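PrimPol AEP domain (PP-N190) (Cyanophage S-2L, PDB 6ZP9) probably primes and extends DNA as the archaeo-eukaryotic primase domain of a phage primase-polymerase, in a phage whose DNA carries 2-aminoadenine in place of adenine. Local coordinates at residues 24-29 with 124-129. Sequence-based numbering, arbitrary orientation.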
# COMPACT_ATOMS: atom_id res chain seq x y z
N SER A 24 -1.21 -11.18 3.16
CA SER A 24 -2.33 -11.83 3.83
C SER A 24 -3.41 -10.83 4.21
O SER A 24 -4.61 -11.06 3.96
CB SER A 24 -1.81 -12.56 5.07
OG SER A 24 -2.78 -13.47 5.54
N LEU A 25 -3.02 -9.73 4.82
CA LEU A 25 -4.02 -8.73 5.21
C LEU A 25 -4.72 -8.14 3.99
O LEU A 25 -5.89 -7.76 4.07
CB LEU A 25 -3.36 -7.65 6.05
CG LEU A 25 -2.79 -8.12 7.39
CD1 LEU A 25 -2.03 -6.97 8.06
CD2 LEU A 25 -3.88 -8.65 8.31
N LEU A 26 -4.04 -8.09 2.85
CA LEU A 26 -4.66 -7.63 1.62
C LEU A 26 -5.42 -8.72 0.88
O LEU A 26 -5.92 -8.46 -0.22
CB LEU A 26 -3.60 -7.02 0.69
CG LEU A 26 -3.02 -5.69 1.17
CD1 LEU A 26 -1.91 -5.26 0.21
CD2 LEU A 26 -4.12 -4.61 1.26
N ARG A 27 -5.52 -9.92 1.47
CA ARG A 27 -6.20 -11.07 0.86
C ARG A 27 -5.67 -11.36 -0.54
O ARG A 27 -6.40 -11.81 -1.43
CB ARG A 27 -7.72 -10.86 0.86
CG ARG A 27 -8.27 -10.74 2.29
CD ARG A 27 -9.76 -10.39 2.35
NE ARG A 27 -10.59 -11.40 1.70
CZ ARG A 27 -11.06 -12.48 2.32
NH1 ARG A 27 -10.78 -12.69 3.59
NH2 ARG A 27 -11.81 -13.35 1.66
N LYS A 28 -4.37 -11.14 -0.74
CA LYS A 28 -3.72 -11.36 -2.03
C LYS A 28 -3.06 -12.73 -2.10
O LYS A 28 -2.91 -13.45 -1.10
CB LYS A 28 -2.68 -10.26 -2.29
CG LYS A 28 -3.29 -8.94 -2.68
CD LYS A 28 -2.22 -7.86 -2.80
CE LYS A 28 -1.42 -8.04 -4.08
NZ LYS A 28 -2.21 -7.73 -5.32
N ASP A 29 -2.68 -13.10 -3.31
CA ASP A 29 -2.09 -14.39 -3.63
C ASP A 29 -0.65 -14.12 -4.06
O ASP A 29 -0.43 -13.38 -5.02
CB ASP A 29 -2.89 -15.06 -4.75
CG ASP A 29 -2.37 -16.44 -5.14
OD1 ASP A 29 -1.25 -16.83 -4.74
OD2 ASP A 29 -3.10 -17.15 -5.87
N HIS A 124 0.93 4.75 6.22
CA HIS A 124 -0.01 4.24 5.23
C HIS A 124 -1.20 3.60 5.93
O HIS A 124 -1.03 2.83 6.88
CB HIS A 124 0.68 3.23 4.31
CG HIS A 124 1.68 3.84 3.38
ND1 HIS A 124 2.34 3.12 2.41
CD2 HIS A 124 2.12 5.12 3.27
CE1 HIS A 124 3.15 3.93 1.74
NE2 HIS A 124 3.03 5.15 2.25
N HIS A 125 -2.41 3.95 5.48
CA HIS A 125 -3.65 3.46 6.06
C HIS A 125 -4.38 2.60 5.05
O HIS A 125 -4.51 2.99 3.89
CB HIS A 125 -4.56 4.62 6.48
CG HIS A 125 -3.84 5.72 7.20
ND1 HIS A 125 -3.75 5.77 8.57
CD2 HIS A 125 -3.16 6.79 6.73
CE1 HIS A 125 -3.05 6.84 8.92
NE2 HIS A 125 -2.68 7.47 7.82
N TYR A 126 -4.85 1.43 5.48
CA TYR A 126 -5.57 0.51 4.61
C TYR A 126 -6.93 0.13 5.19
O TYR A 126 -7.06 -0.14 6.39
CB TYR A 126 -4.79 -0.78 4.41
CG TYR A 126 -3.54 -0.69 3.57
CD1 TYR A 126 -2.34 -0.27 4.12
CD2 TYR A 126 -3.56 -1.09 2.24
CE1 TYR A 126 -1.19 -0.25 3.37
CE2 TYR A 126 -2.42 -1.06 1.48
CZ TYR A 126 -1.24 -0.65 2.05
OH TYR A 126 -0.09 -0.63 1.28
N TRP A 127 -7.94 0.07 4.33
CA TRP A 127 -9.26 -0.44 4.68
C TRP A 127 -9.55 -1.60 3.72
O TRP A 127 -9.71 -1.39 2.51
CB TRP A 127 -10.33 0.65 4.58
CG TRP A 127 -10.20 1.77 5.59
CD1 TRP A 127 -10.92 1.92 6.75
CD2 TRP A 127 -9.35 2.91 5.51
NE1 TRP A 127 -10.54 3.07 7.40
CE2 TRP A 127 -9.59 3.71 6.65
CE3 TRP A 127 -8.39 3.34 4.58
CZ2 TRP A 127 -8.90 4.90 6.90
CZ3 TRP A 127 -7.71 4.54 4.82
CH2 TRP A 127 -7.97 5.30 5.98
N VAL A 128 -9.61 -2.82 4.26
CA VAL A 128 -9.71 -4.03 3.45
C VAL A 128 -11.16 -4.47 3.37
O VAL A 128 -11.87 -4.48 4.39
CB VAL A 128 -8.83 -5.15 4.03
CG1 VAL A 128 -8.92 -6.40 3.16
CG2 VAL A 128 -7.38 -4.67 4.13
N PHE A 129 -11.61 -4.85 2.18
CA PHE A 129 -12.98 -5.29 1.98
C PHE A 129 -13.09 -6.81 2.08
O PHE A 129 -12.11 -7.54 1.94
CB PHE A 129 -13.50 -4.81 0.62
CG PHE A 129 -13.50 -3.33 0.47
CD1 PHE A 129 -14.44 -2.55 1.12
CD2 PHE A 129 -12.54 -2.71 -0.32
CE1 PHE A 129 -14.43 -1.17 0.99
CE2 PHE A 129 -12.53 -1.33 -0.46
CZ PHE A 129 -13.47 -0.56 0.19
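Leu26 and Tyr126 form the apolar heart of the place where helix 16-25 ends against strand 123-129, a worked example of how a helix terminus is seated on a sheet. One methyl of the leucine, CD2, does the touching: it lies 3.7 Å from CD2 of the tyrosine ring and 3.9 Å from its CE2, meeting that side of the ring at a slant. The leucine's CG stands beside the backbone N (chi1 -71°), and with CD1 anti to CA (chi2 176°), CD2 is the branch left to turn to the tyrosine, although the CB bond itself does not aim there. The same methyl comes within 4.3 Å of Val128 CG2. Phe114 of strand 114-117 continues this cluster, stacking on Tyr126 and touching both Leu26 and Val128.

A second kind of contact sets carbon against oxygen. Val128 turns both methyls to the carbonyl of Leu25, whose O is 3.4 Å from CG1 and equally near CG2, so the oxygen sits before the fork of the valine. Next along, the CD methylene of Arg27 takes part, packing 3.7 Å from Phe129 O and 4.2 Å from Val128 CG1.

The backbone at the helix end is held separately. Arg27, with positive phi (53°), closes a Schellman motif, and its N bonds Ser24 O at 2.9 Å. Leu26 O is taken by Asn86 ND2 of the neighbouring strand 85-90. The two segments meet through methyls, one methylene, a ring and backbone oxygens, while the polar bonds that fix the helix end are made within its last turn and to an adjoining strand.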